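Local coordinates for protein phosphodiesterase (Candida albicans, PDB 6CPU) that belongs to the phosphodiesterases of the HD superfamily, with a mostly helical fold that holds a zinc ion and a magnesium ion, at residues G216-P221 with L551-D556; A461-V466 with N539-V544; F532-A537 with E560-W565. One frame throughout, in Å; residues are numbered along the deposited sequence.

Contact 1 of 3, residues G216-P221 with L551-D556; sequences GHWSFP and LQYTCD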
loop_
_atom_site.group_PDB
_atom_site.type_symbol
_atom_site.label_atom_id
_atom_site.label_comp_id
_atom_site.label_asym_id
_atom_site.label_seq_id
_atom_site.Cartn_x
_atom_site.Cartn_y
_atom_site.Cartn_z
ATOM N N GLY A 216 -9.015 3.792 16.360
ATOM C CA GLY A 216 -10.366 3.970 16.854
ATOM C C GLY A 216 -11.176 5.128 16.305
ATOM O O GLY A 216 -12.389 5.072 16.375
ATOM N N HIS A 217 -10.533 6.166 15.769
ATOM C CA HIS A 217 -11.248 7.330 15.217
ATOM C C HIS A 217 -11.646 7.158 13.752
ATOM O O HIS A 217 -10.833 6.716 12.934
ATOM C CB HIS A 217 -10.376 8.573 15.288
ATOM C CG HIS A 217 -10.265 9.166 16.658
ATOM N ND1 HIS A 217 -9.414 8.662 17.618
ATOM C CD2 HIS A 217 -10.888 10.229 17.223
ATOM C CE1 HIS A 217 -9.512 9.394 18.715
ATOM N NE2 HIS A 217 -10.400 10.350 18.500
ATOM N N TRP A 218 -12.874 7.547 13.403
ATOM C CA TRP A 218 -13.249 7.671 11.986
ATOM C C TRP A 218 -12.460 8.801 11.338
ATOM O O TRP A 218 -12.159 8.752 10.144
ATOM C CB TRP A 218 -14.756 7.895 11.787
ATOM C CG TRP A 218 -15.097 8.068 10.343
ATOM C CD1 TRP A 218 -15.494 9.213 9.724
ATOM C CD2 TRP A 218 -14.983 7.075 9.316
ATOM N NE1 TRP A 218 -15.672 8.990 8.376
ATOM C CE2 TRP A 218 -15.369 7.682 8.103
ATOM C CE3 TRP A 218 -14.628 5.721 9.313
ATOM C CZ2 TRP A 218 -15.391 6.985 6.896
ATOM C CZ3 TRP A 218 -14.653 5.030 8.110
ATOM C CH2 TRP A 218 -15.038 5.662 6.924
ATOM N N SER A 219 -12.118 9.825 12.116
ATOM C CA SER A 219 -11.217 10.870 11.649
ATOM C C SER A 219 -9.768 10.368 11.774
ATOM O O SER A 219 -8.971 10.895 12.541
ATOM C CB SER A 219 -11.425 12.157 12.451
ATOM O OG SER A 219 -10.820 13.268 11.804
ATOM N N PHE A 220 -9.440 9.348 10.986
ATOM C CA PHE A 220 -8.154 8.672 11.081
ATOM C C PHE A 220 -7.052 9.630 10.655
ATOM O O PHE A 220 -7.026 10.050 9.489
ATOM C CB PHE A 220 -8.179 7.437 10.182
ATOM C CG PHE A 220 -6.937 6.579 10.262
ATOM C CD1 PHE A 220 -6.502 6.075 11.470
ATOM C CD2 PHE A 220 -6.228 6.246 9.108
ATOM C CE1 PHE A 220 -5.363 5.275 11.540
ATOM C CE2 PHE A 220 -5.096 5.449 9.169
ATOM C CZ PHE A 220 -4.663 4.956 10.385
ATOM N N PRO A 221 -6.144 9.997 11.588
ATOM C CA PRO A 221 -5.198 11.068 11.326
ATOM C C PRO A 221 -3.986 10.573 10.531
ATOM O O PRO A 221 -2.842 10.772 10.946
ATOM C CB PRO A 221 -4.785 11.507 12.731
ATOM C CG PRO A 221 -4.804 10.231 13.502
ATOM C CD PRO A 221 -5.967 9.447 12.950
ATOM N N LEU A 551 -24.009 2.319 7.693
ATOM C CA LEU A 551 -23.012 3.201 7.080
ATOM C C LEU A 551 -23.571 4.563 6.672
ATOM O O LEU A 551 -22.880 5.344 6.010
ATOM C CB LEU A 551 -22.357 2.499 5.876
ATOM C CG LEU A 551 -21.981 1.023 6.089
ATOM C CD1 LEU A 551 -21.262 0.476 4.862
ATOM C CD2 LEU A 551 -21.129 0.823 7.335
ATOM N N GLN A 552 -24.803 4.872 7.095
ATOM C CA GLN A 552 -25.457 6.139 6.741
ATOM C C GLN A 552 -24.606 7.348 7.127
ATOM O O GLN A 552 -24.613 8.368 6.432
ATOM C CB GLN A 552 -26.860 6.221 7.390
ATOM C CG GLN A 552 -27.633 7.514 7.141
ATOM C CD GLN A 552 -27.992 7.731 5.681
ATOM O OE1 GLN A 552 -28.283 6.784 4.950
ATOM N NE2 GLN A 552 -27.986 8.985 5.252
ATOM N N TYR A 553 -23.854 7.230 8.221
ATOM C CA TYR A 553 -22.995 8.319 8.673
ATOM C C TYR A 553 -22.054 8.836 7.577
ATOM O O TYR A 553 -21.700 10.017 7.574
ATOM C CB TYR A 553 -22.207 7.900 9.916
ATOM C CG TYR A 553 -21.018 7.001 9.635
ATOM C CD1 TYR A 553 -19.755 7.542 9.419
ATOM C CD2 TYR A 553 -21.159 5.620 9.584
ATOM C CE1 TYR A 553 -18.662 6.727 9.161
ATOM C CE2 TYR A 553 -20.070 4.800 9.327
ATOM C CZ TYR A 553 -18.822 5.361 9.121
ATOM O OH TYR A 553 -17.732 4.549 8.867
ATOM N N THR A 554 -21.656 7.959 6.644
ATOM C CA THR A 554 -20.811 8.376 5.520
ATOM C C THR A 554 -21.536 9.391 4.642
ATOM O O THR A 554 -20.973 10.425 4.283
ATOM C CB THR A 554 -20.341 7.189 4.659
ATOM O OG1 THR A 554 -21.464 6.418 4.216
ATOM C CG2 THR A 554 -19.399 6.294 5.454
ATOM N N CYS A 555 -22.789 9.099 4.308
ATOM C CA CYS A 555 -23.618 10.052 3.561
ATOM C C CYS A 555 -23.781 11.380 4.317
ATOM O O CYS A 555 -23.759 12.454 3.708
ATOM C CB CYS A 555 -24.988 9.446 3.260
ATOM S SG CYS A 555 -24.917 7.793 2.533
ATOM N N ASP A 556 -23.926 11.302 5.640
ATOM C CA ASP A 556 -24.064 12.503 6.476
ATOM C C ASP A 556 -22.849 13.411 6.375
ATOM O O ASP A 556 -22.996 14.632 6.254
ATOM C CB ASP A 556 -24.305 12.137 7.947
ATOM C CG ASP A 556 -25.572 11.316 8.156
ATOM O OD1 ASP A 556 -26.469 11.356 7.286
ATOM O OD2 ASP A 556 -25.667 10.622 9.191
#
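The phenol oxygen of Tyr553 sits over a face of the Trp218 indole, and this buried hydroxyl has no polar partner in the model. Tyr553 OH lies 3.2 Å from Trp218 CZ3, above the benzene half of the indole. The Tyr553 ring stands on edge against that face. The two planes meet at 90°, an edge-to-face (T-shaped) aromatic pair. Tyr553 CE1 leads, 3.6 Å from Trp218 CE2 and over the middle of the indole. Trp218 reaches across with CG trans to its backbone N (chi1 178°), which carries the indole out of its loop toward the helix. Its polar edge is used on another partner: Trp218 NE1 hydrogen-bonds to the carbonyl oxygen of Thr467. Arg468 also makes a cation-pi contact with the indole, and Arg292 makes one with the Tyr553 ring. Thr554 adds a looser touch, with Thr554 CG2 at 4.3 Å from Trp218 CZ2. Its OG1 turns back to Leu551 O, which also accepts from Thr554 N at the start of the helix. The whole is a buried aromatic pair joining the loop after helix 205-216 to the first turn of helix 552-569 in this helical phosphodiesterase fold.

Contact 2 of 3, residues A461-V466 with N539-V544; sequences ADISNV and NLFNSV. With ZN (zinc ion), chain B.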
loop_
_atom_site.group_PDB
_atom_site.type_symbol
_atom_site.label_atom_id
_atom_site.label_comp_id
_atom_site.label_asym_id
_atom_site.label_seq_id
_atom_site.Cartn_x
_atom_site.Cartn_y
_atom_site.Cartn_z
ATOM N N ALA A 461 -14.401 2.152 0.816
ATOM C CA ALA A 461 -13.146 2.431 1.539
ATOM C C ALA A 461 -12.129 3.146 0.662
ATOM O O ALA A 461 -11.518 4.132 1.081
ATOM C CB ALA A 461 -12.562 1.142 2.086
ATOM N N ASP A 462 -11.953 2.660 -0.568
ATOM C CA ASP A 462 -10.972 3.255 -1.472
ATOM C C ASP A 462 -11.265 4.723 -1.799
ATOM O O ASP A 462 -10.333 5.513 -1.976
ATOM C CB ASP A 462 -10.881 2.435 -2.755
ATOM C CG ASP A 462 -9.681 2.801 -3.607
ATOM O OD1 ASP A 462 -8.585 3.141 -3.077
ATOM O OD2 ASP A 462 -9.853 2.727 -4.836
ATOM N N ILE A 463 -12.545 5.099 -1.881
ATOM C CA ILE A 463 -12.907 6.494 -2.185
ATOM C C ILE A 463 -13.468 7.221 -0.956
ATOM O O ILE A 463 -14.283 8.139 -1.082
ATOM C CB ILE A 463 -13.888 6.603 -3.391
ATOM C CG1 ILE A 463 -15.240 5.946 -3.095
ATOM C CG2 ILE A 463 -13.274 5.981 -4.636
ATOM C CD1 ILE A 463 -16.354 6.465 -3.985
ATOM N N SER A 464 -12.994 6.840 0.229
ATOM C CA SER A 464 -13.566 7.333 1.487
ATOM C C SER A 464 -13.050 8.701 1.923
ATOM O O SER A 464 -13.525 9.234 2.932
ATOM C CB SER A 464 -13.335 6.305 2.600
ATOM O OG SER A 464 -11.953 6.191 2.899
ATOM N N ASN A 465 -12.107 9.288 1.184
ATOM C CA ASN A 465 -11.550 10.577 1.559
ATOM C C ASN A 465 -12.632 11.645 1.751
ATOM O O ASN A 465 -12.549 12.436 2.689
ATOM C CB ASN A 465 -10.563 11.080 0.516
ATOM C CG ASN A 465 -9.260 10.306 0.509
ATOM O OD1 ASN A 465 -9.025 9.404 1.328
ATOM N ND2 ASN A 465 -8.393 10.669 -0.410
ATOM N N VAL A 466 -13.622 11.670 0.855
ATOM C CA VAL A 466 -14.732 12.637 0.964
ATOM C C VAL A 466 -15.701 12.351 2.120
ATOM O O VAL A 466 -16.504 13.228 2.459
ATOM C CB VAL A 466 -15.535 12.788 -0.355
ATOM C CG1 VAL A 466 -14.638 13.337 -1.455
ATOM C CG2 VAL A 466 -16.194 11.483 -0.770
ATOM N N ASN A 539 -23.704 9.153 -4.889
ATOM C CA ASN A 539 -24.527 8.042 -5.362
ATOM C C ASN A 539 -24.127 6.678 -4.820
ATOM O O ASN A 539 -24.994 5.879 -4.465
ATOM C CB ASN A 539 -24.547 8.000 -6.892
ATOM C CG ASN A 539 -25.335 9.147 -7.493
ATOM O OD1 ASN A 539 -26.270 9.664 -6.881
ATOM N ND2 ASN A 539 -24.959 9.553 -8.698
ATOM N N LEU A 540 -22.824 6.399 -4.757
ATOM C CA LEU A 540 -22.359 5.098 -4.256
ATOM C C LEU A 540 -22.670 4.917 -2.769
ATOM O O LEU A 540 -23.172 3.871 -2.355
ATOM C CB LEU A 540 -20.850 4.917 -4.484
ATOM C CG LEU A 540 -20.250 3.607 -3.949
ATOM C CD1 LEU A 540 -20.772 2.400 -4.716
ATOM C CD2 LEU A 540 -18.728 3.653 -3.995
ATOM N N PHE A 541 -22.343 5.918 -1.965
ATOM C CA PHE A 541 -22.542 5.804 -0.521
ATOM C C PHE A 541 -24.039 5.759 -0.161
ATOM O O PHE A 541 -24.471 4.891 0.613
ATOM C CB PHE A 541 -21.794 6.915 0.220
ATOM C CG PHE A 541 -20.320 6.645 0.361
ATOM C CD1 PHE A 541 -19.860 5.764 1.333
ATOM C CD2 PHE A 541 -19.397 7.225 -0.502
ATOM C CE1 PHE A 541 -18.510 5.493 1.458
ATOM C CE2 PHE A 541 -18.041 6.952 -0.380
ATOM C CZ PHE A 541 -17.601 6.085 0.598
ATOM N N ASN A 542 -24.824 6.663 -0.750
ATOM C CA ASN A 542 -26.292 6.613 -0.635
ATOM C C ASN A 542 -26.838 5.239 -0.994
ATOM O O ASN A 542 -27.616 4.664 -0.244
ATOM C CB ASN A 542 -26.951 7.678 -1.523
ATOM C CG ASN A 542 -26.858 9.073 -0.933
ATOM O OD1 ASN A 542 -26.855 9.244 0.288
ATOM N ND2 ASN A 542 -26.795 10.084 -1.798
ATOM N N SER A 543 -26.394 4.698 -2.126
ATOM C CA SER A 543 -26.841 3.386 -2.581
ATOM C C SER A 543 -26.398 2.250 -1.653
ATOM O O SER A 543 -27.162 1.322 -1.388
ATOM C CB SER A 543 -26.348 3.131 -4.008
ATOM O OG SER A 543 -26.918 1.948 -4.533
ATOM N N VAL A 544 -25.165 2.326 -1.160
ATOM C CA VAL A 544 -24.643 1.316 -0.235
ATOM C C VAL A 544 -25.302 1.427 1.151
ATOM O O VAL A 544 -25.633 0.407 1.767
ATOM C CB VAL A 544 -23.095 1.394 -0.128
ATOM C CG1 VAL A 544 -22.569 0.562 1.038
ATOM C CG2 VAL A 544 -22.457 0.925 -1.432
HETATM ZN ZN ZN B . -6.621 2.923 -3.701
HETATM O O HOH W 1 -7.355 2.004 -5.518
HETATM O O HOH W 2 -6.650 4.792 -4.882
#
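Apolar contacts carry the meeting of Ile463 with Leu540 and Phe541. Ile463 is the first residue to leave helical geometry after helix 446-462, and its side chain is directed at helix 525-547. Its terminal methyl CD1 does most of the touching. Ile463 CD1 lies 3.7 Å from Leu540 CD2 and 4.0 Å from Phe541 CE2. Chi1 of Ile463 is 64°, which sets CG1 between the backbone N and the carbonyl carbon and sends CD1 to the two partners. Phe541 points back at the 461-466 turn with its ring. Ile463 O lies at the ring edge of Phe541, near its plane and 4.0 Å from Phe541 CE2. Ser464 CA lies 4.3 Å from Phe541 CZ. Phe541 also touches Thr554, Cys555 and Ile558 of helix 552-569.

Hydrogen bonds hold the turn itself. Ala461 O accepts from both Ser464 N and Ser464 OG, the latter at 2.8 Å. The hydroxyl comes in tilted 19° from the carbonyl plane.

Metal bonds lie on the far side of the turn. Asp462 OD1 binds the zinc ion at 2.1 Å, while Asp462 OD2 accepts at 2.7 Å from water 1, itself a zinc ligand. His278, His349 and Asp350 complete the protein ligands. The chemistry is divided between adjacent residues: an apolar side chain faces helix 525-547 and the neighbouring carboxylate faces the zinc ion. The packing of Ile463 and the Ser464 bonds to Ala461 O probably help to hold the turn that presents Asp462.

Contact 3 of 3, residues F532-A537 with E560-W565; sequences FINLFA and ENKLFW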
loop_
_atom_site.group_PDB
_atom_site.type_symbol
_atom_site.label_atom_id
_atom_site.label_comp_id
_atom_site.label_asym_id
_atom_site.label_seq_id
_atom_site.Cartn_x
_atom_site.Cartn_y
_atom_site.Cartn_z
ATOM N N PHE A 532 -16.160 15.332 -7.724
ATOM C CA PHE A 532 -16.085 13.926 -7.316
ATOM C C PHE A 532 -17.294 13.450 -6.511
ATOM O O PHE A 532 -17.774 12.330 -6.711
ATOM C CB PHE A 532 -14.796 13.651 -6.532
ATOM C CG PHE A 532 -14.556 12.194 -6.284
ATOM C CD1 PHE A 532 -13.983 11.399 -7.265
ATOM C CD2 PHE A 532 -14.938 11.602 -5.083
ATOM C CE1 PHE A 532 -13.779 10.047 -7.051
ATOM C CE2 PHE A 532 -14.737 10.248 -4.863
ATOM C CZ PHE A 532 -14.154 9.470 -5.850
ATOM N N ILE A 533 -17.783 14.292 -5.604
ATOM C CA ILE A 533 -18.954 13.946 -4.794
ATOM C C ILE A 533 -20.212 13.786 -5.655
ATOM O O ILE A 533 -20.956 12.816 -5.501
ATOM C CB ILE A 533 -19.204 14.986 -3.679
ATOM C CG1 ILE A 533 -18.104 14.884 -2.617
ATOM C CG2 ILE A 533 -20.576 14.780 -3.036
ATOM C CD1 ILE A 533 -17.952 16.125 -1.768
ATOM N N ASN A 534 -20.442 14.733 -6.560
ATOM C CA ASN A 534 -21.610 14.669 -7.445
ATOM C C ASN A 534 -21.546 13.492 -8.412
ATOM O O ASN A 534 -22.487 12.707 -8.504
ATOM C CB ASN A 534 -21.782 15.983 -8.220
ATOM C CG ASN A 534 -22.364 17.096 -7.363
ATOM O OD1 ASN A 534 -23.170 16.846 -6.466
ATOM N ND2 ASN A 534 -21.965 18.334 -7.643
ATOM N N LEU A 535 -20.423 13.357 -9.110
ATOM C CA LEU A 535 -20.313 12.366 -10.173
ATOM C C LEU A 535 -20.045 10.935 -9.697
ATOM O O LEU A 535 -20.333 10.001 -10.437
ATOM C CB LEU A 535 -19.265 12.811 -11.199
ATOM C CG LEU A 535 -19.708 14.054 -11.990
ATOM C CD1 LEU A 535 -18.523 14.869 -12.485
ATOM C CD2 LEU A 535 -20.619 13.671 -13.153
ATOM N N PHE A 536 -19.518 10.749 -8.482
ATOM C CA PHE A 536 -19.232 9.390 -7.969
ATOM C C PHE A 536 -19.707 9.083 -6.537
ATOM O O PHE A 536 -20.473 8.142 -6.331
ATOM C CB PHE A 536 -17.729 9.078 -8.076
ATOM C CG PHE A 536 -17.200 9.103 -9.486
ATOM C CD1 PHE A 536 -17.669 8.205 -10.431
ATOM C CD2 PHE A 536 -16.228 10.023 -9.865
ATOM C CE1 PHE A 536 -17.188 8.228 -11.730
ATOM C CE2 PHE A 536 -15.742 10.050 -11.163
ATOM C CZ PHE A 536 -16.223 9.150 -12.097
ATOM N N ALA A 537 -19.247 9.854 -5.553
ATOM C CA ALA A 537 -19.361 9.449 -4.144
ATOM C C ALA A 537 -20.792 9.446 -3.607
ATOM O O ALA A 537 -21.255 8.438 -3.052
ATOM C CB ALA A 537 -18.484 10.329 -3.269
ATOM N N GLU A 560 -22.284 17.285 4.686
ATOM C CA GLU A 560 -21.642 18.344 5.475
ATOM C C GLU A 560 -20.424 18.929 4.755
ATOM O O GLU A 560 -20.277 20.154 4.653
ATOM C CB GLU A 560 -21.223 17.821 6.856
ATOM C CG GLU A 560 -22.385 17.545 7.797
ATOM C CD GLU A 560 -21.935 17.121 9.183
ATOM O OE1 GLU A 560 -21.130 17.857 9.797
ATOM O OE2 GLU A 560 -22.395 16.057 9.662
ATOM N N ASN A 561 -19.554 18.054 4.253
ATOM C CA ASN A 561 -18.400 18.495 3.473
ATOM C C ASN A 561 -18.819 19.208 2.185
ATOM O O ASN A 561 -18.235 20.225 1.823
ATOM C CB ASN A 561 -17.482 17.307 3.136
ATOM C CG ASN A 561 -16.740 16.771 4.352
ATOM O OD1 ASN A 561 -16.515 17.489 5.329
ATOM N ND2 ASN A 561 -16.335 15.500 4.286
ATOM N N LYS A 562 -19.822 18.667 1.499
ATOM C CA LYS A 562 -20.314 19.256 0.244
ATOM C C LYS A 562 -20.815 20.685 0.459
ATOM O O LYS A 562 -20.469 21.592 -0.302
ATOM C CB LYS A 562 -21.431 18.395 -0.351
ATOM C CG LYS A 562 -21.856 18.796 -1.755
ATOM C CD LYS A 562 -22.915 17.844 -2.288
ATOM C CE LYS A 562 -23.452 18.310 -3.630
ATOM N NZ LYS A 562 -24.487 17.379 -4.158
ATOM N N LEU A 563 -21.616 20.877 1.503
ATOM C CA LEU A 563 -22.134 22.203 1.848
ATOM C C LEU A 563 -21.005 23.204 2.062
ATOM O O LEU A 563 -21.076 24.332 1.577
ATOM C CB LEU A 563 -23.019 22.134 3.096
ATOM C CG LEU A 563 -24.345 21.378 2.944
ATOM C CD1 LEU A 563 -25.078 21.329 4.277
ATOM C CD2 LEU A 563 -25.214 22.008 1.860
ATOM N N PHE A 564 -19.959 22.782 2.769
ATOM C CA PHE A 564 -18.808 23.643 3.023
ATOM C C PHE A 564 -18.088 24.001 1.731
ATOM O O PHE A 564 -17.683 25.146 1.535
ATOM C CB PHE A 564 -17.826 22.964 3.990
ATOM C CG PHE A 564 -16.585 23.770 4.260
ATOM C CD1 PHE A 564 -16.513 24.614 5.358
ATOM C CD2 PHE A 564 -15.489 23.692 3.409
ATOM C CE1 PHE A 564 -15.375 25.361 5.604
ATOM C CE2 PHE A 564 -14.352 24.438 3.647
ATOM C CZ PHE A 564 -14.293 25.272 4.748
ATOM N N TRP A 565 -17.897 23.010 0.861
ATOM C CA TRP A 565 -17.200 23.239 -0.402
ATOM C C TRP A 565 -18.036 24.122 -1.321
ATOM O O TRP A 565 -17.495 24.997 -1.997
ATOM C CB TRP A 565 -16.851 21.915 -1.098
ATOM C CG TRP A 565 -15.803 21.090 -0.371
ATOM C CD1 TRP A 565 -15.911 19.784 0.014
ATOM C CD2 TRP A 565 -14.500 21.524 0.048
ATOM N NE1 TRP A 565 -14.759 19.378 0.647
ATOM C CE2 TRP A 565 -13.879 20.427 0.680
ATOM C CE3 TRP A 565 -13.799 22.731 -0.052
ATOM C CZ2 TRP A 565 -12.590 20.504 1.213
ATOM C CZ3 TRP A 565 -12.520 22.807 0.474
ATOM C CH2 TRP A 565 -11.926 21.697 1.098
#
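Two successive helices, 525-547 and 552-569, form a helical hairpin here, and their backbones come to 7.4 Å between the CA atoms of Ile533 and Lys562. Helix 525-547 widens at this point into a pi-type turn over 533-537. Phe532 O accepts there from both Phe536 N and Ala537 N. The side-chain contact rests on Lys562, which spans the gap to two neighbouring residues. With chi1 at -171° and every later torsion extended, the chain runs straight out from helix 552-569 to Asn534. Midway along, Lys562 CD lies 3.9 Å from Ile533 CG2, a methyl-to-methylene contact between side chains set at a slant. Asn534 is crossed by the lysine at about a right angle. The amide of Asn534 meets the ammonium with its oxygen, and CE of the lysine also passes close to that oxygen. Glu538 OE1, one turn further along helix 525-547, makes a salt bridge to the same NZ. NZ thus has a neutral amide oxygen and a carboxylate as partners; the carboxylate probably balances most of its charge. Nearby, Asn561 ND2 hydrogen-bonds to the carbonyl oxygens of Val466 and Arg468. The bond from Lys562 NZ to Asn534 OD1 is 2.7 Å long, in the carbonyl plane, with a C=O...N angle of 154°.

In the fold
The three contacts lie on the same side of the chain's centre. The centres of contacts 1 and 2 are about 11 Å apart, as are those of contacts 2 and 3; contacts 1 and 3 are about 15 Å apart. Contacts 2 and 3 share helix 525-547, and contacts 1 and 3 share helix 552-569. Along the chain contact 2 is nested within contact 1, while contact 3 crosses both. Leu551 of contact 1 packs on Val544 of contact 2. Ile463 of contact 2 packs on Phe532 of contact 3, and Val466 on Ile533 and Ala537. The C-terminal hairpin is thereby joined to the 216-221 loop and to the helix end that carries a zinc ligand.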